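PDB 3CXB: pleckstrin homology domain-containing family M member 2 from Homo sapiens, which probably acts as an adaptor that links membranes to the kinesin motor and is bound by the Salmonella effector SifA through its PH domain. Local coordinates for residues 1-13 / 79-92. Residues are numbered along the deposited sequence; the frame is centred on the assembly and turned at random.
Sequences TKEGMLHYKAGTS and LELSAESEAEMAEW
Lys2 and Leu6 take opposite faces of the Trp92 indole, which helix 86-100 sends down to strand 2-8. The long aliphatic chain of Lys2 suits one face: CD rides over the six-membered ring, 3.8 Å from its centroid. A chi1 of 74° at Lys2 sets CG between the backbone N and carbonyl carbon, and a bend at chi3 carries NZ over the five-membered ring in a cation-pi contact. NZ of Lys2 also forms a salt bridge with Glu91 OE2 at 3.2 Å, weak as a hydrogen bond. Branched Leu6 serves the other face with CD2, offset toward the rim, and this methyl also meets Leu81 CD1 at 3.8 Å. A beta-carbon at Gly4 would point at the indole edge and the Glu88 carboxylate, so glycine lets the backbone pass close. Farther along, the strands pair antiparallel: His7 N donates to Ser82 O at 3.1 Å, and a weak bond returns from Ser82 N to His7 O. Tyr8 CB packs on Leu81 CD2. Strand 2-8 thus lies between 21-28 and 79-82, joining the two halves of the PH-domain sheet, while helix 86-100 lies across one open end of the barrel, as in other PH domains, and Phe69 of strand 68-73 backs Leu6 and Leu81.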
loop_
_atom_site.group_PDB
_atom_site.type_symbol
_atom_site.label_atom_id
_atom_site.label_comp_id
_atom_site.label_asym_id
_atom_site.label_seq_id
_atom_site.Cartn_x
_atom_site.Cartn_y
_atom_site.Cartn_z
ATOM N N THR B 1 11.009 -7.728 -5.652
ATOM C CA THR B 1 10.085 -6.992 -6.561
ATOM C C THR B 1 8.871 -7.842 -6.934
ATOM O O THR B 1 8.996 -9.030 -7.224
ATOM C CB THR B 1 10.802 -6.556 -7.870
ATOM O OG1 THR B 1 11.076 -7.705 -8.691
ATOM C CG2 THR B 1 12.109 -5.826 -7.536
ATOM N N LYS B 2 7.696 -7.225 -6.910
ATOM C CA LYS B 2 6.474 -7.920 -7.268
ATOM C C LYS B 2 5.406 -6.899 -7.588
ATOM O O LYS B 2 5.546 -5.723 -7.255
ATOM C CB LYS B 2 5.990 -8.816 -6.128
ATOM C CG LYS B 2 5.367 -8.073 -4.960
ATOM C CD LYS B 2 4.560 -9.011 -4.079
ATOM C CE LYS B 2 3.378 -9.593 -4.853
ATOM N NZ LYS B 2 2.637 -10.681 -4.116
ATOM N N GLU B 3 4.343 -7.355 -8.238
ATOM C CA GLU B 3 3.249 -6.470 -8.608
ATOM C C GLU B 3 1.930 -7.160 -8.363
ATOM O O GLU B 3 1.877 -8.385 -8.290
ATOM C CB GLU B 3 3.342 -6.067 -10.093
ATOM C CG GLU B 3 3.377 -7.234 -11.078
ATOM C CD GLU B 3 3.352 -6.801 -12.541
ATOM O OE1 GLU B 3 2.323 -6.239 -12.984
ATOM O OE2 GLU B 3 4.361 -7.029 -13.249
ATOM N N GLY B 4 0.863 -6.384 -8.247
ATOM C CA GLY B 4 -0.421 -6.987 -8.028
ATOM C C GLY B 4 -1.491 -5.956 -7.819
ATOM O O GLY B 4 -1.214 -4.772 -7.641
ATOM N N MET B 5 -2.725 -6.426 -7.833
ATOM C CA MET B 5 -3.871 -5.566 -7.646
ATOM C C MET B 5 -4.248 -5.572 -6.160
ATOM O O MET B 5 -4.226 -6.617 -5.515
ATOM C CB MET B 5 -5.036 -6.087 -8.495
ATOM C CG MET B 5 -6.026 -5.005 -8.941
ATOM S SD MET B 5 -5.303 -3.814 -10.140
ATOM C CE MET B 5 -5.677 -4.597 -11.631
ATOM N N LEU B 6 -4.580 -4.408 -5.615
ATOM C CA LEU B 6 -4.962 -4.304 -4.209
ATOM C C LEU B 6 -6.072 -3.271 -4.083
ATOM O O LEU B 6 -6.593 -2.784 -5.084
ATOM C CB LEU B 6 -3.760 -3.867 -3.350
ATOM C CG LEU B 6 -2.621 -4.844 -2.988
ATOM C CD1 LEU B 6 -1.901 -5.393 -4.210
ATOM C CD2 LEU B 6 -1.618 -4.102 -2.154
ATOM N N HIS B 7 -6.443 -2.954 -2.850
ATOM C CA HIS B 7 -7.466 -1.945 -2.588
ATOM C C HIS B 7 -6.810 -0.950 -1.634
ATOM O O HIS B 7 -5.755 -1.239 -1.069
ATOM C CB HIS B 7 -8.700 -2.570 -1.924
ATOM C CG HIS B 7 -9.402 -3.583 -2.775
ATOM N ND1 HIS B 7 -10.559 -4.219 -2.378
ATOM C CD2 HIS B 7 -9.100 -4.086 -3.996
ATOM C CE1 HIS B 7 -10.936 -5.073 -3.314
ATOM N NE2 HIS B 7 -10.067 -5.013 -4.306
ATOM N N TYR B 8 -7.407 0.220 -1.459
ATOM C CA TYR B 8 -6.823 1.183 -0.546
ATOM C C TYR B 8 -7.864 2.163 -0.051
ATOM O O TYR B 8 -8.644 2.698 -0.830
ATOM C CB TYR B 8 -5.650 1.912 -1.218
ATOM C CG TYR B 8 -6.018 2.895 -2.310
ATOM C CD1 TYR B 8 -6.347 4.215 -2.005
ATOM C CD2 TYR B 8 -6.035 2.510 -3.652
ATOM C CE1 TYR B 8 -6.688 5.129 -3.007
ATOM C CE2 TYR B 8 -6.376 3.420 -4.667
ATOM C CZ TYR B 8 -6.702 4.726 -4.332
ATOM O OH TYR B 8 -7.050 5.632 -5.307
ATOM N N LYS B 9 -7.889 2.380 1.257
ATOM C CA LYS B 9 -8.842 3.303 1.851
ATOM C C LYS B 9 -8.446 4.723 1.503
ATOM O O LYS B 9 -9.301 5.587 1.323
ATOM C CB LYS B 9 -8.872 3.127 3.371
ATOM C CG LYS B 9 -9.786 4.097 4.105
ATOM C CD LYS B 9 -9.943 3.681 5.566
ATOM C CE LYS B 9 -10.753 4.685 6.378
ATOM N NZ LYS B 9 -10.111 6.029 6.391
ATOM N N ALA B 10 -7.140 4.948 1.397
ATOM C CA ALA B 10 -6.594 6.263 1.082
ATOM C C ALA B 10 -7.414 6.988 0.021
ATOM O O ALA B 10 -8.209 6.376 -0.701
ATOM C CB ALA B 10 -5.135 6.132 0.630
ATOM N N GLY B 11 -7.218 8.301 -0.059
ATOM C CA GLY B 11 -7.945 9.105 -1.023
ATOM C C GLY B 11 -9.448 8.942 -0.891
ATOM O O GLY B 11 -10.143 8.701 -1.879
ATOM N N THR B 12 -9.949 9.073 0.334
ATOM C CA THR B 12 -11.373 8.932 0.565
ATOM C C THR B 12 -11.749 9.032 2.030
ATOM O O THR B 12 -10.996 8.606 2.905
ATOM N N SER B 13 -12.922 9.597 2.293
ATOM C CA SER B 13 -13.393 9.745 3.656
ATOM C C SER B 13 -14.824 10.250 3.687
ATOM O O SER B 13 -15.743 9.507 4.030
ATOM N N LEU B 79 -0.515 4.928 3.690
ATOM C CA LEU B 79 -1.237 4.280 2.618
ATOM C C LEU B 79 -1.978 3.063 3.179
ATOM O O LEU B 79 -1.354 2.094 3.592
ATOM C CB LEU B 79 -0.249 3.866 1.523
ATOM C CG LEU B 79 -0.765 3.060 0.328
ATOM C CD1 LEU B 79 -1.950 3.774 -0.303
ATOM C CD2 LEU B 79 0.356 2.859 -0.687
ATOM N N GLU B 80 -3.304 3.114 3.223
ATOM C CA GLU B 80 -4.058 1.973 3.741
ATOM C C GLU B 80 -4.356 1.008 2.602
ATOM O O GLU B 80 -5.132 1.319 1.699
ATOM C CB GLU B 80 -5.371 2.425 4.381
ATOM C CG GLU B 80 -5.260 2.869 5.833
ATOM C CD GLU B 80 -5.301 1.725 6.837
ATOM O OE1 GLU B 80 -5.389 2.017 8.053
ATOM O OE2 GLU B 80 -5.242 0.542 6.419
ATOM N N LEU B 81 -3.729 -0.160 2.646
ATOM C CA LEU B 81 -3.927 -1.156 1.608
ATOM C C LEU B 81 -4.699 -2.360 2.131
ATOM O O LEU B 81 -4.841 -2.548 3.332
ATOM C CB LEU B 81 -2.573 -1.613 1.054
ATOM C CG LEU B 81 -1.684 -0.576 0.363
ATOM C CD1 LEU B 81 -0.337 -1.197 0.012
ATOM C CD2 LEU B 81 -2.367 -0.071 -0.897
ATOM N N SER B 82 -5.203 -3.173 1.213
ATOM C CA SER B 82 -5.953 -4.367 1.580
ATOM C C SER B 82 -5.799 -5.415 0.493
ATOM O O SER B 82 -5.983 -5.118 -0.681
ATOM C CB SER B 82 -7.433 -4.041 1.757
ATOM O OG SER B 82 -8.121 -5.149 2.311
ATOM N N ALA B 83 -5.447 -6.635 0.883
ATOM C CA ALA B 83 -5.273 -7.715 -0.077
ATOM C C ALA B 83 -6.537 -8.562 -0.108
ATOM O O ALA B 83 -7.534 -8.218 0.529
ATOM C CB ALA B 83 -4.072 -8.565 0.294
ATOM N N GLU B 84 -6.503 -9.665 -0.849
ATOM C CA GLU B 84 -7.669 -10.528 -0.954
ATOM C C GLU B 84 -7.541 -11.744 -0.043
ATOM O O GLU B 84 -8.538 -12.371 0.308
ATOM C CB GLU B 84 -7.868 -10.973 -2.414
ATOM C CG GLU B 84 -6.702 -11.781 -3.001
ATOM C CD GLU B 84 -6.928 -12.220 -4.454
ATOM O OE1 GLU B 84 -7.941 -12.900 -4.733
ATOM O OE2 GLU B 84 -6.086 -11.894 -5.320
ATOM N N SER B 85 -6.308 -12.062 0.349
ATOM C CA SER B 85 -6.046 -13.211 1.210
ATOM C C SER B 85 -4.979 -12.940 2.279
ATOM O O SER B 85 -4.226 -11.979 2.200
ATOM C CB SER B 85 -5.613 -14.398 0.349
ATOM O OG SER B 85 -4.456 -14.069 -0.404
ATOM N N GLU B 86 -4.928 -13.804 3.281
ATOM C CA GLU B 86 -3.961 -13.663 4.350
ATOM C C GLU B 86 -2.551 -13.902 3.808
ATOM O O GLU B 86 -1.571 -13.348 4.315
ATOM C CB GLU B 86 -4.295 -14.663 5.462
ATOM C CG GLU B 86 -3.156 -15.026 6.434
ATOM C CD GLU B 86 -2.844 -13.933 7.435
ATOM O OE1 GLU B 86 -3.767 -13.164 7.779
ATOM O OE2 GLU B 86 -1.682 -13.857 7.892
ATOM N N ALA B 87 -2.447 -14.711 2.761
ATOM C CA ALA B 87 -1.139 -15.032 2.193
ATOM C C ALA B 87 -0.557 -13.911 1.342
ATOM O O ALA B 87 0.594 -13.509 1.533
ATOM C CB ALA B 87 -1.229 -16.316 1.378
ATOM N N GLU B 88 -1.346 -13.417 0.394
ATOM C CA GLU B 88 -0.883 -12.339 -0.463
ATOM C C GLU B 88 -0.415 -11.169 0.402
ATOM O O GLU B 88 0.666 -10.611 0.186
ATOM C CB GLU B 88 -2.000 -11.870 -1.403
ATOM C CG GLU B 88 -1.563 -10.734 -2.330
ATOM C CD GLU B 88 -2.649 -10.264 -3.289
ATOM O OE1 GLU B 88 -2.366 -9.348 -4.098
ATOM O OE2 GLU B 88 -3.776 -10.801 -3.234
ATOM N N MET B 89 -1.225 -10.808 1.390
ATOM C CA MET B 89 -0.878 -9.708 2.265
ATOM C C MET B 89 0.429 -10.006 2.997
ATOM O O MET B 89 1.291 -9.146 3.092
ATOM C CB MET B 89 -2.019 -9.438 3.235
ATOM C CG MET B 89 -1.763 -9.897 4.630
ATOM S SD MET B 89 -1.262 -8.516 5.610
ATOM C CE MET B 89 -2.826 -8.189 6.554
ATOM N N ALA B 90 0.600 -11.221 3.487
ATOM C CA ALA B 90 1.839 -11.570 4.165
ATOM C C ALA B 90 3.007 -11.496 3.181
ATOM O O ALA B 90 4.165 -11.218 3.558
ATOM C CB ALA B 90 1.737 -12.952 4.728
ATOM N N GLU B 91 2.700 -11.756 1.914
ATOM C CA GLU B 91 3.730 -11.714 0.886
ATOM C C GLU B 91 4.143 -10.272 0.647
ATOM O O GLU B 91 5.327 -9.958 0.515
ATOM C CB GLU B 91 3.221 -12.330 -0.406
ATOM C CG GLU B 91 4.353 -12.754 -1.310
ATOM C CD GLU B 91 3.874 -13.465 -2.545
ATOM O OE1 GLU B 91 4.741 -13.926 -3.320
ATOM O OE2 GLU B 91 2.639 -13.557 -2.737
ATOM N N TRP B 92 3.153 -9.392 0.607
ATOM C CA TRP B 92 3.428 -7.989 0.403
ATOM C C TRP B 92 4.198 -7.466 1.592
ATOM O O TRP B 92 5.227 -6.795 1.444
ATOM C CB TRP B 92 2.128 -7.198 0.256
ATOM C CG TRP B 92 1.651 -7.099 -1.164
ATOM C CD1 TRP B 92 0.495 -7.619 -1.693
ATOM C CD2 TRP B 92 2.296 -6.400 -2.224
ATOM N NE1 TRP B 92 0.382 -7.275 -3.015
ATOM C CE2 TRP B 92 1.476 -6.527 -3.368
ATOM C CE3 TRP B 92 3.488 -5.675 -2.320
ATOM C CZ2 TRP B 92 1.811 -5.952 -4.594
ATOM C CZ3 TRP B 92 3.821 -5.106 -3.534
ATOM C CH2 TRP B 92 2.984 -5.247 -4.659
#